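Local structure of delta-aminolevulinic acid dehydratase (Toxoplasma gondii ME49, 3OBK) at residues Y214-Y219 with V266-P271; A289-G294 with V329-A334; D274-I279 with A324-V329. The protein catalyses the condensation of two molecules of 5-aminolevulinic acid into porphobilinogen, the pyrrole building block of tetrapyrroles such as haem. One frame throughout, in Å; residues are numbered along the deposited sequence.

Contact 1. Residues Y214-Y219 with V266-P271; sequences YASSFY and VKPGLP. With PBG (3-[5-(aminomethyl)-4-(carboxymethyl)-1H-pyrrol-3-yl]propanoic acid), chain L.
P268, K267 and Y219 carry most of this contact, in which the loop after strand 206-213 folds over the end of strand 263-267. A cis peptide bond precedes P268, and the proline ring lodges against the loop: its CG lies 3.4 Å from S216 OG, and its CD lies 3.5 Å from Y219 OH. The tyrosine side chain crosses the proline at about a right angle. Its hydroxyl donates to a lone pair of Y214 O (OH to O, 2.8 Å), which ties the ring back to its own loop. The backbone joins the loop to that neighbouring strand as well, Y214 N donating to K267 O over 3.0 Å. K267 leaves the strand with CG anti to the backbone N (chi1 176°) and runs on extended, passing the Y219 ring with CE 3.7 Å from CE1. Farther from the ligand, F218 CE2 meets P271 CG at 4.2 Å, and S216 OG is hydrogen-bonded to E316 of the second subunit. K267 NZ ends 3.1 Å from C4A of porphobilinogen, with K213 NZ close by. In this enzyme family a pair of lysines forms Schiff bases with the substrates; two neighbouring lysine amines beside the product are consistent with that chemistry.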
loop_
_atom_site.group_PDB
_atom_site.type_symbol
_atom_site.label_atom_id
_atom_site.label_comp_id
_atom_site.label_asym_id
_atom_site.label_seq_id
_atom_site.Cartn_x
_atom_site.Cartn_y
_atom_site.Cartn_z
ATOM N N TYR A 214 -5.624 0.206 28.013
ATOM C CA TYR A 214 -4.426 0.875 28.485
ATOM C C TYR A 214 -4.381 1.011 30.011
ATOM O O TYR A 214 -5.403 1.046 30.668
ATOM C CB TYR A 214 -4.288 2.221 27.776
ATOM C CG TYR A 214 -3.872 2.053 26.325
ATOM C CD1 TYR A 214 -4.792 1.759 25.334
ATOM C CD2 TYR A 214 -2.538 2.135 25.960
ATOM C CE1 TYR A 214 -4.389 1.579 23.992
ATOM C CE2 TYR A 214 -2.130 1.973 24.649
ATOM C CZ TYR A 214 -3.060 1.688 23.671
ATOM O OH TYR A 214 -2.624 1.527 22.388
ATOM N N ALA A 215 -3.176 1.032 30.564
ATOM C CA ALA A 215 -2.967 1.231 32.007
ATOM C C ALA A 215 -3.311 2.648 32.371
ATOM O O ALA A 215 -2.455 3.437 32.680
ATOM C CB ALA A 215 -1.503 0.905 32.397
ATOM N N SER A 216 -4.585 2.966 32.324
ATOM C CA SER A 216 -5.047 4.349 32.394
ATOM C C SER A 216 -5.328 4.848 33.812
ATOM O O SER A 216 -5.521 4.065 34.777
ATOM C CB SER A 216 -6.342 4.503 31.559
ATOM O OG SER A 216 -6.754 5.864 31.463
ATOM N N SER A 217 -5.374 6.177 33.906
ATOM C CA SER A 217 -5.749 6.858 35.126
ATOM C C SER A 217 -7.214 7.378 35.075
ATOM O O SER A 217 -7.683 8.007 36.016
ATOM C CB SER A 217 -4.755 7.989 35.400
ATOM O OG SER A 217 -5.069 9.143 34.621
ATOM N N PHE A 218 -7.928 7.098 33.994
ATOM C CA PHE A 218 -9.324 7.487 33.866
ATOM C C PHE A 218 -10.339 6.454 34.369
ATOM O O PHE A 218 -11.540 6.638 34.135
ATOM C CB PHE A 218 -9.667 7.782 32.400
ATOM C CG PHE A 218 -9.053 9.030 31.887
ATOM C CD1 PHE A 218 -9.628 10.251 32.166
ATOM C CD2 PHE A 218 -7.899 8.986 31.121
ATOM C CE1 PHE A 218 -9.063 11.413 31.693
ATOM C CE2 PHE A 218 -7.332 10.118 30.666
ATOM C CZ PHE A 218 -7.902 11.347 30.946
ATOM N N TYR A 219 -9.881 5.382 35.015
ATOM C CA TYR A 219 -10.768 4.341 35.539
ATOM C C TYR A 219 -11.179 4.555 36.988
ATOM O O TYR A 219 -11.817 3.690 37.603
ATOM C CB TYR A 219 -10.084 2.965 35.496
ATOM C CG TYR A 219 -9.573 2.491 34.162
ATOM C CD1 TYR A 219 -10.329 2.598 33.034
ATOM C CD2 TYR A 219 -8.349 1.873 34.069
ATOM C CE1 TYR A 219 -9.875 2.144 31.828
ATOM C CE2 TYR A 219 -7.878 1.391 32.874
ATOM C CZ TYR A 219 -8.632 1.540 31.744
ATOM O OH TYR A 219 -8.153 1.076 30.557
ATOM N N VAL A 266 -11.354 -1.066 22.236
ATOM C CA VAL A 266 -10.261 -0.180 22.644
ATOM C C VAL A 266 -10.781 0.635 23.788
ATOM O O VAL A 266 -11.898 1.163 23.719
ATOM C CB VAL A 266 -9.851 0.815 21.545
ATOM C CG1 VAL A 266 -8.787 1.851 22.096
ATOM C CG2 VAL A 266 -9.360 0.068 20.328
ATOM N N LYS A 267 -9.960 0.765 24.818
ATOM C CA LYS A 267 -10.357 1.413 26.036
ATOM C C LYS A 267 -9.133 1.930 26.687
ATOM O O LYS A 267 -8.138 1.214 26.741
ATOM C CB LYS A 267 -10.957 0.379 26.938
ATOM C CG LYS A 267 -11.363 0.816 28.345
ATOM C CD LYS A 267 -11.961 -0.418 28.952
ATOM C CE LYS A 267 -12.022 -0.469 30.435
ATOM N NZ LYS A 267 -12.176 -1.929 30.811
ATOM N N PRO A 268 -9.181 3.162 27.208
ATOM C CA PRO A 268 -10.281 4.134 27.203
ATOM C C PRO A 268 -10.654 4.702 25.837
ATOM O O PRO A 268 -10.256 4.171 24.827
ATOM C CB PRO A 268 -9.778 5.236 28.144
ATOM C CG PRO A 268 -8.747 4.547 29.007
ATOM C CD PRO A 268 -8.109 3.546 28.132
ATOM N N GLY A 269 -11.435 5.779 25.830
ATOM C CA GLY A 269 -12.166 6.199 24.636
ATOM C C GLY A 269 -11.555 7.342 23.861
ATOM O O GLY A 269 -10.686 7.133 23.031
ATOM N N LEU A 270 -12.005 8.556 24.145
ATOM C CA LEU A 270 -11.565 9.732 23.413
ATOM C C LEU A 270 -10.046 9.858 23.363
ATOM O O LEU A 270 -9.484 10.136 22.310
ATOM C CB LEU A 270 -12.171 11.013 24.004
ATOM C CG LEU A 270 -13.637 11.239 23.699
ATOM C CD1 LEU A 270 -14.057 12.592 24.259
ATOM C CD2 LEU A 270 -13.910 11.147 22.201
ATOM N N PRO A 271 -9.366 9.647 24.486
ATOM C CA PRO A 271 -7.920 9.744 24.356
ATOM C C PRO A 271 -7.251 8.610 23.594
ATOM O O PRO A 271 -6.044 8.581 23.564
ATOM C CB PRO A 271 -7.416 9.764 25.808
ATOM C CG PRO A 271 -8.616 9.916 26.666
ATOM C CD PRO A 271 -9.788 9.428 25.874
HETATM C CHA PBG L . -12.093 -4.396 35.260
HETATM C C1A PBG L . -12.713 -3.209 34.598
HETATM C C2A PBG L . -12.329 -1.881 34.755
HETATM C C3A PBG L . -13.177 -1.142 33.951
HETATM C C4A PBG L . -13.982 -2.038 33.270
HETATM N NA PBG L . -13.704 -3.277 33.698
HETATM C C5A PBG L . -11.334 -1.295 35.729
HETATM C C6A PBG L . -9.918 -1.600 35.496
HETATM O O1A PBG L . -9.664 -2.591 34.761
HETATM O O2A PBG L . -9.030 -0.944 36.087
HETATM C C7A PBG L . -13.198 0.334 33.857
HETATM C C8A PBG L . -14.366 0.947 33.178
HETATM C C9A PBG L . -14.573 2.396 33.330
HETATM O O3A PBG L . -15.707 2.826 33.145
HETATM O O4A PBG L . -13.765 3.149 33.896
HETATM N N1 PBG L . -11.418 -5.349 34.442
#

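Contact 2. Residues A289-G294 with V329-A334; sequences AYHVSG and VATYYA. With PBG (3-[5-(aminomethyl)-4-(carboxymethyl)-1H-pyrrol-3-yl]propanoic acid), chain L.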
loop_
_atom_site.group_PDB
_atom_site.type_symbol
_atom_site.label_atom_id
_atom_site.label_comp_id
_atom_site.label_asym_id
_atom_site.label_seq_id
_atom_site.Cartn_x
_atom_site.Cartn_y
_atom_site.Cartn_z
ATOM N N ALA A 289 -15.626 0.846 21.304
ATOM C CA ALA A 289 -14.836 1.783 22.104
ATOM C C ALA A 289 -15.550 1.996 23.448
ATOM O O ALA A 289 -16.756 1.879 23.517
ATOM C CB ALA A 289 -14.665 3.064 21.361
ATOM N N TYR A 290 -14.803 2.272 24.512
ATOM C CA TYR A 290 -15.383 2.479 25.833
ATOM C C TYR A 290 -15.114 3.914 26.283
ATOM O O TYR A 290 -13.966 4.310 26.501
ATOM C CB TYR A 290 -14.778 1.513 26.830
ATOM C CG TYR A 290 -15.648 1.169 28.019
ATOM C CD1 TYR A 290 -16.174 2.143 28.859
ATOM C CD2 TYR A 290 -15.903 -0.157 28.338
ATOM C CE1 TYR A 290 -16.961 1.787 29.993
ATOM C CE2 TYR A 290 -16.686 -0.515 29.433
ATOM C CZ TYR A 290 -17.205 0.445 30.255
ATOM O OH TYR A 290 -17.957 0.011 31.327
ATOM N N HIS A 291 -16.202 4.675 26.406
ATOM C CA HIS A 291 -16.209 5.990 27.006
ATOM C C HIS A 291 -16.257 5.793 28.526
ATOM O O HIS A 291 -17.347 5.593 29.087
ATOM C CB HIS A 291 -17.436 6.744 26.507
ATOM C CG HIS A 291 -17.426 8.211 26.796
ATOM N ND1 HIS A 291 -18.561 8.891 27.188
ATOM C CD2 HIS A 291 -16.435 9.129 26.735
ATOM C CE1 HIS A 291 -18.265 10.172 27.344
ATOM N NE2 HIS A 291 -16.983 10.344 27.071
ATOM N N VAL A 292 -15.094 5.832 29.175
ATOM C CA VAL A 292 -14.951 5.290 30.514
ATOM C C VAL A 292 -15.358 6.261 31.613
ATOM O O VAL A 292 -15.485 7.463 31.388
ATOM C CB VAL A 292 -13.512 4.842 30.801
ATOM C CG1 VAL A 292 -13.021 3.899 29.727
ATOM C CG2 VAL A 292 -12.586 6.040 30.970
ATOM N N SER A 293 -15.533 5.712 32.818
ATOM C CA SER A 293 -16.052 6.439 33.958
ATOM C C SER A 293 -15.394 7.797 34.142
ATOM O O SER A 293 -16.046 8.783 34.415
ATOM C CB SER A 293 -15.830 5.605 35.207
ATOM O OG SER A 293 -14.445 5.395 35.460
ATOM N N GLY A 294 -14.095 7.848 33.987
ATOM C CA GLY A 294 -13.370 9.096 34.176
ATOM C C GLY A 294 -13.742 10.128 33.138
ATOM O O GLY A 294 -13.881 11.302 33.448
ATOM N N VAL A 329 -20.314 1.929 20.822
ATOM C CA VAL A 329 -19.636 2.668 21.888
ATOM C C VAL A 329 -20.272 2.299 23.223
ATOM O O VAL A 329 -21.470 2.380 23.359
ATOM C CB VAL A 329 -19.819 4.179 21.657
ATOM C CG1 VAL A 329 -19.104 4.988 22.708
ATOM C CG2 VAL A 329 -19.322 4.557 20.226
ATOM N N ALA A 330 -19.479 1.862 24.198
ATOM C CA ALA A 330 -19.979 1.641 25.552
ATOM C C ALA A 330 -19.918 2.996 26.263
ATOM O O ALA A 330 -18.852 3.604 26.331
ATOM C CB ALA A 330 -19.149 0.597 26.280
ATOM N N THR A 331 -21.040 3.506 26.764
ATOM C CA THR A 331 -20.993 4.826 27.400
ATOM C C THR A 331 -22.037 4.980 28.466
ATOM O O THR A 331 -23.158 4.587 28.255
ATOM C CB THR A 331 -21.123 5.989 26.358
ATOM O OG1 THR A 331 -21.232 7.248 27.038
ATOM C CG2 THR A 331 -22.322 5.779 25.460
ATOM N N TYR A 332 -21.669 5.585 29.603
ATOM C CA TYR A 332 -22.613 5.822 30.699
ATOM C C TYR A 332 -23.660 6.869 30.293
ATOM O O TYR A 332 -24.705 6.987 30.944
ATOM C CB TYR A 332 -21.870 6.188 31.998
ATOM C CG TYR A 332 -20.900 5.107 32.406
ATOM C CD1 TYR A 332 -21.338 3.948 33.005
ATOM C CD2 TYR A 332 -19.546 5.224 32.126
ATOM C CE1 TYR A 332 -20.466 2.964 33.354
ATOM C CE2 TYR A 332 -18.652 4.246 32.466
ATOM C CZ TYR A 332 -19.109 3.097 33.082
ATOM O OH TYR A 332 -18.211 2.091 33.414
ATOM N N TYR A 333 -23.418 7.588 29.197
ATOM C CA TYR A 333 -24.443 8.483 28.607
ATOM C C TYR A 333 -25.399 7.802 27.606
ATOM O O TYR A 333 -26.169 8.474 26.940
ATOM C CB TYR A 333 -23.769 9.662 27.884
ATOM C CG TYR A 333 -23.450 10.826 28.763
ATOM C CD1 TYR A 333 -24.453 11.638 29.279
ATOM C CD2 TYR A 333 -22.151 11.148 29.056
ATOM C CE1 TYR A 333 -24.139 12.736 30.084
ATOM C CE2 TYR A 333 -21.831 12.236 29.870
ATOM C CZ TYR A 333 -22.814 13.022 30.372
ATOM O OH TYR A 333 -22.450 14.092 31.165
ATOM N N ALA A 334 -25.372 6.478 27.506
ATOM C CA ALA A 334 -26.117 5.789 26.452
ATOM C C ALA A 334 -27.590 6.073 26.573
ATOM O O ALA A 334 -28.221 6.500 25.614
ATOM C CB ALA A 334 -25.871 4.321 26.502
HETATM C CHA PBG L . -12.093 -4.396 35.260
HETATM C C1A PBG L . -12.713 -3.209 34.598
HETATM C C2A PBG L . -12.329 -1.881 34.755
HETATM C C3A PBG L . -13.177 -1.142 33.951
HETATM C C4A PBG L . -13.982 -2.038 33.270
HETATM N NA PBG L . -13.704 -3.277 33.698
HETATM C C5A PBG L . -11.334 -1.295 35.729
HETATM C C6A PBG L . -9.918 -1.600 35.496
HETATM O O1A PBG L . -9.664 -2.591 34.761
HETATM O O2A PBG L . -9.030 -0.944 36.087
HETATM C C7A PBG L . -13.198 0.334 33.857
HETATM C C8A PBG L . -14.366 0.947 33.178
HETATM C C9A PBG L . -14.573 2.396 33.330
HETATM O O3A PBG L . -15.707 2.826 33.145
HETATM O O4A PBG L . -13.765 3.149 33.896
HETATM N N1 PBG L . -11.418 -5.349 34.442
#
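A289 and V329, Y290 and A330 face each other as parallel neighbours, the axes of strands 289-291 and 329-331 approaching to 4.6 Å at an angle of 19°. A330 N donates to A289 O (2.8 Å), and A330 O accepts from H291 N (2.9 Å), so the N-H and C=O of A330 both turn to strand 289-291 and bracket Y290. Its CB sits over one face of the Y290 ring, 4.0 Å from the centroid, a CH-pi contact. At the end of that ring the hydroxyl of Y290 donates to Y332 OH (3.0 Å), and Y332 OH passes a shorter bond to O3A of porphobilinogen (2.6 Å), which lies in the plane of the Y332 ring at its edge. S293 holds the same carboxylate from the start of its helix: its N donates to O3A, and its OG, turned between backbone N and carbonyl carbon (chi1 63°), reaches O4A at 2.8 Å. The product's propanoate is gripped by two side-chain hydroxyls and a backbone N-H. H291 and T331 point to the other face of the sheet, where H291 ND1 and T331 OG1 share a hydrogen bond of 3.1 Å at the imidazole edge; OG1 also accepts from Y333 N, forming an ST turn. On that face, helix 310-324 packs against A289, H291 and V329, and helix 293-305 against H291, while strand 46-53 flanks 329-331 and 263-267 flanks 289-291.

Contact 3. Residues D274-I279 with A324-V329; sequences DVLAKI and AGADAV
The turn that brings helix 310-324 into strand 328-331 of the TIM barrel is packed here against helix 273-282, with L276 and A277 on one side and A324, G325 and A326 on the other. L276 does most of the touching. Its CG stands anti to the backbone N (chi1 -179°), and chi2 of 64° extends the CD2 branch to A324 CB at 3.8 Å and onward to A326 CB at 4.1 Å. One methyl group therefore meets alanines that lie before and after the glycine. G325 ends the helix in a Schellman motif with a positive phi, a backbone shape suited to glycine, since a CB would press against the carbonyl O of A324. Next to the leucine, the two segments come close around A324 O: A277 CA lies 3.2 Å from it, a CA-H...O contact bent to 125° at the hydrogen, and A277 CB 3.4 Å. No conventional hydrogen bond joins the two segments. L276 and A326 also touch A289 of strand 287-291, which joins the contact to the barrel wall. A second subunit packs alongside, its D274 lying against A277 and A324, and its R323 making a salt bridge to D274 of this chain.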
loop_
_atom_site.group_PDB
_atom_site.type_symbol
_atom_site.label_atom_id
_atom_site.label_comp_id
_atom_site.label_asym_id
_atom_site.label_seq_id
_atom_site.Cartn_x
_atom_site.Cartn_y
_atom_site.Cartn_z
ATOM N N ASP A 274 -6.932 7.463 18.120
ATOM C CA ASP A 274 -5.876 7.052 17.170
ATOM C C ASP A 274 -5.695 5.540 17.117
ATOM O O ASP A 274 -5.462 4.986 16.041
ATOM C CB ASP A 274 -4.514 7.714 17.460
ATOM C CG ASP A 274 -3.997 7.384 18.816
ATOM O OD1 ASP A 274 -4.798 7.548 19.765
ATOM O OD2 ASP A 274 -2.819 6.973 18.964
ATOM N N VAL A 275 -5.754 4.886 18.259
ATOM C CA VAL A 275 -5.593 3.453 18.292
ATOM C C VAL A 275 -6.834 2.794 17.702
ATOM O O VAL A 275 -6.742 1.831 16.950
ATOM C CB VAL A 275 -5.362 2.976 19.731
ATOM C CG1 VAL A 275 -5.254 1.429 19.800
ATOM C CG2 VAL A 275 -4.127 3.644 20.273
ATOM N N LEU A 276 -7.992 3.344 18.048
ATOM C CA LEU A 276 -9.262 2.900 17.509
ATOM C C LEU A 276 -9.226 2.936 15.994
ATOM O O LEU A 276 -9.550 1.941 15.362
ATOM C CB LEU A 276 -10.408 3.775 18.047
ATOM C CG LEU A 276 -11.825 3.454 17.617
ATOM C CD1 LEU A 276 -12.278 2.084 18.098
ATOM C CD2 LEU A 276 -12.780 4.526 18.143
ATOM N N ALA A 277 -8.828 4.067 15.406
ATOM C CA ALA A 277 -8.806 4.200 13.938
ATOM C C ALA A 277 -7.813 3.248 13.317
ATOM O O ALA A 277 -8.070 2.688 12.263
ATOM C CB ALA A 277 -8.505 5.600 13.499
ATOM N N LYS A 278 -6.675 3.059 13.962
ATOM C CA LYS A 278 -5.633 2.239 13.345
ATOM C C LYS A 278 -6.079 0.784 13.303
ATOM O O LYS A 278 -5.959 0.139 12.270
ATOM C CB LYS A 278 -4.303 2.402 14.051
ATOM C CG LYS A 278 -3.183 1.541 13.472
ATOM C CD LYS A 278 -3.030 1.638 11.916
ATOM C CE LYS A 278 -1.876 2.555 11.475
ATOM N NZ LYS A 278 -2.134 3.128 10.089
ATOM N N ILE A 279 -6.652 0.301 14.408
ATOM C CA ILE A 279 -7.141 -1.067 14.479
ATOM C C ILE A 279 -8.332 -1.255 13.563
ATOM O O ILE A 279 -8.475 -2.284 12.942
ATOM C CB ILE A 279 -7.481 -1.511 15.925
ATOM C CG1 ILE A 279 -6.230 -1.400 16.810
ATOM C CG2 ILE A 279 -8.000 -2.953 15.932
ATOM C CD1 ILE A 279 -4.920 -1.999 16.197
ATOM N N ALA A 324 -14.105 7.983 14.122
ATOM C CA ALA A 324 -12.860 7.321 14.444
ATOM C C ALA A 324 -12.866 5.815 14.161
ATOM O O ALA A 324 -11.812 5.224 14.020
ATOM C CB ALA A 324 -12.531 7.576 15.880
ATOM N N GLY A 325 -14.032 5.188 14.081
ATOM C CA GLY A 325 -14.149 3.791 13.613
ATOM C C GLY A 325 -14.899 2.872 14.566
ATOM O O GLY A 325 -14.833 1.685 14.425
ATOM N N ALA A 326 -15.597 3.405 15.553
ATOM C CA ALA A 326 -16.367 2.543 16.464
ATOM C C ALA A 326 -17.664 2.119 15.794
ATOM O O ALA A 326 -18.481 2.956 15.405
ATOM C CB ALA A 326 -16.697 3.238 17.747
ATOM N N ASP A 327 -17.853 0.817 15.673
ATOM C CA ASP A 327 -19.153 0.318 15.351
ATOM C C ASP A 327 -20.091 0.525 16.534
ATOM O O ASP A 327 -21.212 0.975 16.355
ATOM C CB ASP A 327 -19.056 -1.142 14.967
ATOM C CG ASP A 327 -18.220 -1.335 13.737
ATOM O OD1 ASP A 327 -18.606 -0.801 12.675
ATOM O OD2 ASP A 327 -17.169 -1.997 13.841
ATOM N N ALA A 328 -19.635 0.228 17.737
ATOM C CA ALA A 328 -20.470 0.415 18.942
ATOM C C ALA A 328 -19.651 1.188 19.935
ATOM O O ALA A 328 -18.423 1.091 19.908
ATOM C CB ALA A 328 -20.871 -0.917 19.533
ATOM N N VAL A 329 -20.314 1.929 20.822
ATOM C CA VAL A 329 -19.636 2.668 21.888
ATOM C C VAL A 329 -20.272 2.299 23.223
ATOM O O VAL A 329 -21.470 2.380 23.359
ATOM C CB VAL A 329 -19.819 4.179 21.657
ATOM C CG1 VAL A 329 -19.104 4.988 22.708
ATOM C CG2 VAL A 329 -19.322 4.557 20.226
#

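How the contacts relate
The three contacts follow the closing strands of one TIM barrel. Strands 263-267, 287-291 and 328-331 are successive parallel neighbours, and helix 273-282 connects the first two. Contact 1 lies about 10 Å from contact 2, centre to centre, and each is about 13 Å from contact 3. Along the chain contact 1 is complete before the others open, whereas contacts 2 and 3 alternate and share V329. V266 O probably accepts from Y290 N, A289 N probably donates to A328 O, and V266 also packs on L276. Contacts 1 and 2 both reach porphobilinogen, from adjoining strand ends; contact 3 joins an outer helix to the turn into strand 328-331 and, like contact 1, meets the second subunit.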